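Local atomic coordinates of SdbC (PDB entry 4KSN), a protein that is a Legionella pneumophila effector of unknown molecular function, represented here by its C-terminal domain. Residues A[43-48]-A[53-58]. The protein carries 1 engineered substitution. Numbering follows the deposited sequence.
Sequences SHPQKL and MPRPLE. Engineered in segment 53-58: Met53 (natural residue Leu).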
ATOM      1  N   SER A  43      10.975  11.566  -0.007  1.00 34.95           N
ATOM      2  CA  SER A  43      11.783  12.776  -0.083  1.00 33.44           C
ATOM      3  C   SER A  43      13.190  12.461   0.362  1.00 31.92           C
ATOM      4  O   SER A  43      13.518  11.335   0.696  1.00 30.43           O
ATOM      5  CB  SER A  43      11.179  13.897   0.747  1.00 35.01           C
ATOM      6  OG  SER A  43      11.242  13.674   2.145  1.00 32.61           O
ATOM      7  N   HIS A  44      14.072  13.449   0.270  1.00 31.16           N
ATOM      8  CA  HIS A  44      15.490  13.163   0.622  1.00 32.58           C
ATOM      9  C   HIS A  44      15.653  12.692   2.077  1.00 30.49           C
ATOM     10  O   HIS A  44      15.139  13.326   2.991  1.00 34.50           O
ATOM     11  CB  HIS A  44      16.322  14.443   0.367  1.00 34.63           C
ATOM     12  CG  HIS A  44      17.774  14.165   0.131  1.00 37.80           C
ATOM     13  ND1 HIS A  44      18.554  13.446   1.015  1.00 36.60           N
ATOM     14  CD2 HIS A  44      18.572  14.469  -0.917  1.00 40.73           C
ATOM     15  CE1 HIS A  44      19.773  13.324   0.522  1.00 40.00           C
ATOM     16  NE2 HIS A  44      19.805  13.932  -0.649  1.00 38.34           N
ATOM     17  N   PRO A  45      16.390  11.596   2.309  1.00 32.50           N
ATOM     18  CA  PRO A  45      16.595  11.108   3.644  1.00 34.27           C
ATOM     19  C   PRO A  45      17.576  12.009   4.484  1.00 37.31           C
ATOM     20  O   PRO A  45      17.582  11.896   5.694  1.00 34.60           O
ATOM     21  CB  PRO A  45      17.239   9.732   3.422  1.00 36.27           C
ATOM     22  CG  PRO A  45      17.830   9.780   2.077  1.00 34.58           C
ATOM     23  CD  PRO A  45      17.008  10.721   1.296  1.00 33.74           C
ATOM     24  N   GLN A  46      18.326  12.885   3.814  1.00 36.52           N
ATOM     25  CA  GLN A  46      19.357  13.699   4.493  1.00 40.05           C
ATOM     26  C   GLN A  46      19.179  15.186   4.329  1.00 40.29           C
ATOM     27  O   GLN A  46      20.068  15.955   4.743  1.00 41.22           O
ATOM     28  CB  GLN A  46      20.749  13.305   3.937  1.00 38.94           C
ATOM     29  CG  GLN A  46      21.135  11.882   4.204  1.00 42.07           C
ATOM     30  CD  GLN A  46      22.549  11.591   3.703  1.00 44.98           C
ATOM     31  OE1 GLN A  46      22.902  11.905   2.552  1.00 45.83           O
ATOM     32  NE2 GLN A  46      23.342  10.978   4.551  1.00 50.39           N
ATOM     33  N   LYS A  47      18.048  15.643   3.765  1.00 37.35           N
ATOM     34  CA  LYS A  47      17.819  17.061   3.566  1.00 38.77           C
ATOM     35  C   LYS A  47      16.381  17.388   3.951  1.00 39.17           C
ATOM     36  O   LYS A  47      15.513  16.521   3.890  1.00 34.57           O
ATOM     37  CB  LYS A  47      18.030  17.460   2.127  1.00 41.55           C
ATOM     38  CG  LYS A  47      19.445  17.171   1.651  1.00 49.69           C
ATOM     39  CD  LYS A  47      19.736  17.883   0.357  1.00 54.39           C
ATOM     40  CE  LYS A  47      21.227  17.762   0.042  1.00 59.06           C
ATOM     41  NZ  LYS A  47      21.413  18.091  -1.388  1.00 63.27           N
ATOM     42  N   LEU A  48      16.168  18.634   4.311  1.00 36.62           N
ATOM     43  CA  LEU A  48      14.872  19.097   4.760  1.00 36.09           C
ATOM     44  C   LEU A  48      13.830  19.209   3.625  1.00 35.29           C
ATOM     45  O   LEU A  48      12.597  19.171   3.903  1.00 37.29           O
ATOM     46  CB  LEU A  48      15.040  20.462   5.485  1.00 36.89           C
ATOM     47  CG  LEU A  48      13.796  21.130   6.073  1.00 37.06           C
ATOM     48  CD1 LEU A  48      13.128  20.211   7.067  1.00 36.90           C
ATOM     49  CD2 LEU A  48      14.115  22.426   6.826  1.00 37.78           C
HETATM   50  N   MSE A  53      11.747  12.426  -4.149  1.00 41.66           N
HETATM   51  CA  MSE A  53      12.906  11.599  -4.468  1.00 44.23           C
HETATM   52  C   MSE A  53      12.455  10.153  -4.490  1.00 44.01           C
HETATM   53  O   MSE A  53      12.582   9.433  -3.494  1.00 39.50           O
HETATM   54  CB  MSE A  53      14.027  11.738  -3.457  1.00 46.22           C
HETATM   55  CG  MSE A  53      14.683  13.093  -3.529  1.00 55.11           C
HETATM   56 SE   MSE A  53      16.587  12.797  -3.817  0.65 80.78          SE
HETATM   57  CE  MSE A  53      16.916  11.391  -2.571  1.00 45.00           C
ATOM     58  N   PRO A  54      11.896   9.711  -5.628  1.00 44.86           N
ATOM     59  CA  PRO A  54      11.241   8.404  -5.701  1.00 44.86           C
ATOM     60  C   PRO A  54      12.172   7.256  -5.305  1.00 39.10           C
ATOM     61  O   PRO A  54      13.352   7.315  -5.582  1.00 39.65           O
ATOM     62  CB  PRO A  54      10.867   8.286  -7.180  1.00 46.60           C
ATOM     63  CG  PRO A  54      10.785   9.717  -7.652  1.00 49.52           C
ATOM     64  CD  PRO A  54      11.934  10.370  -6.943  1.00 47.40           C
ATOM     65  N   ARG A  55      11.615   6.267  -4.635  1.00 39.78           N
ATOM     66  CA  ARG A  55      12.319   5.054  -4.244  1.00 36.98           C
ATOM     67  C   ARG A  55      12.070   3.922  -5.302  1.00 39.34           C
ATOM     68  O   ARG A  55      11.006   3.870  -5.900  1.00 36.54           O
ATOM     69  CB  ARG A  55      11.787   4.629  -2.881  1.00 39.33           C
ATOM     70  CG  ARG A  55      12.060   5.651  -1.742  1.00 43.01           C
ATOM     71  CD  ARG A  55      13.487   6.134  -1.672  1.00 43.46           C
ATOM     72  NE  ARG A  55      13.790   6.700  -0.340  1.00 44.92           N
ATOM     73  CZ  ARG A  55      13.693   7.993  -0.015  1.00 42.77           C
ATOM     74  NH1 ARG A  55      13.362   8.944  -0.900  1.00 37.06           N
ATOM     75  NH2 ARG A  55      13.976   8.350   1.233  1.00 47.45           N
ATOM     76  N   PRO A  56      13.032   3.011  -5.489  1.00 35.35           N
ATOM     77  CA  PRO A  56      14.284   2.971  -4.772  1.00 34.20           C
ATOM     78  C   PRO A  56      15.198   4.049  -5.277  1.00 38.23           C
ATOM     79  O   PRO A  56      15.143   4.410  -6.452  1.00 37.23           O
ATOM     80  CB  PRO A  56      14.860   1.578  -5.130  1.00 34.85           C
ATOM     81  CG  PRO A  56      14.255   1.247  -6.440  1.00 34.19           C
ATOM     82  CD  PRO A  56      12.894   1.884  -6.432  1.00 34.14           C
ATOM     83  N   LEU A  57      16.049   4.560  -4.389  1.00 38.77           N
ATOM     84  CA  LEU A  57      17.036   5.501  -4.808  1.00 39.34           C
ATOM     85  C   LEU A  57      18.044   4.693  -5.581  1.00 42.68           C
ATOM     86  O   LEU A  57      18.273   3.527  -5.274  1.00 43.59           O
ATOM     87  CB  LEU A  57      17.716   6.160  -3.605  1.00 38.23           C
ATOM     88  CG  LEU A  57      16.772   6.947  -2.697  1.00 41.04           C
ATOM     89  CD1 LEU A  57      17.446   7.330  -1.389  1.00 43.10           C
ATOM     90  CD2 LEU A  57      16.211   8.170  -3.390  1.00 40.86           C
ATOM     91  N   GLU A  58      18.699   5.335  -6.536  1.00 43.44           N
ATOM     92  CA  GLU A  58      19.720   4.677  -7.344  1.00 45.45           C
ATOM     93  C   GLU A  58      21.114   4.860  -6.762  1.00 47.67           C
ATOM     94  O   GLU A  58      21.402   5.867  -6.104  1.00 46.24           O
ATOM     95  CB  GLU A  58      19.672   5.266  -8.750  1.00 50.74           C
ATOM     96  CG  GLU A  58      18.274   5.201  -9.365  1.00 59.54           C
ATOM     97  CD  GLU A  58      18.273   5.070 -10.880  1.00 64.70           C
ATOM     98  OE1 GLU A  58      17.189   4.793 -11.442  1.00 65.44           O
ATOM     99  OE2 GLU A  58      19.339   5.242 -11.503  1.00 72.54           O
TER
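Arg55 reaches across to Ser43 with the end of its guanidinium, and the pair illustrates how two loop segments can be tied together by one side chain reading backbone carbonyls. NH1 and NH2 both donate to Ser43 O, at 2.9 Å and 3.1 Å, and the oxygen lies almost exactly in the guanidinium plane. The two bonds differ at the acceptor: NH2 arrives nearly head-on to the carbonyl, whereas NH1 stands above the carbonyl plane. NH1 also donates to Met53 O of its own segment at 2.8 Å, in the plane of that carbonyl, so that one nitrogen holds an oxygen from each segment. One face of the guanidinium carries Leu57 CD1, while Pro45 CD lies obliquely to it, 3.8 Å from NH2.

Beside these bonds the side chains of Met53, His44 and Pro45 pack together. Met53, engineered in place of the natural Leu and present as selenomethionine, lies alongside His44, its chain bent at chi2 (-124°) and again at chi3 so that CE comes over one face of the imidazole, 4.1 Å from the ring centroid in a CH-pi contact. The same methyl touches Pro45 CD at 3.9 Å. Lys47 CG covers the opposite ring face, and Gln46 N donates to ND1 at 2.9 Å, which should restrict rotation of the ring.

Both segments belong to the long connection between strands 26-33 and 62-71, where Leu23 of a second subunit packs on His44 and Met53, and Asn38 OD1 of a fourth subunit accepts from Arg55 NH2. Three acceptor oxygens thus fix the guanidinium's orientation, and their partial negative charges probably stabilise its positive charge.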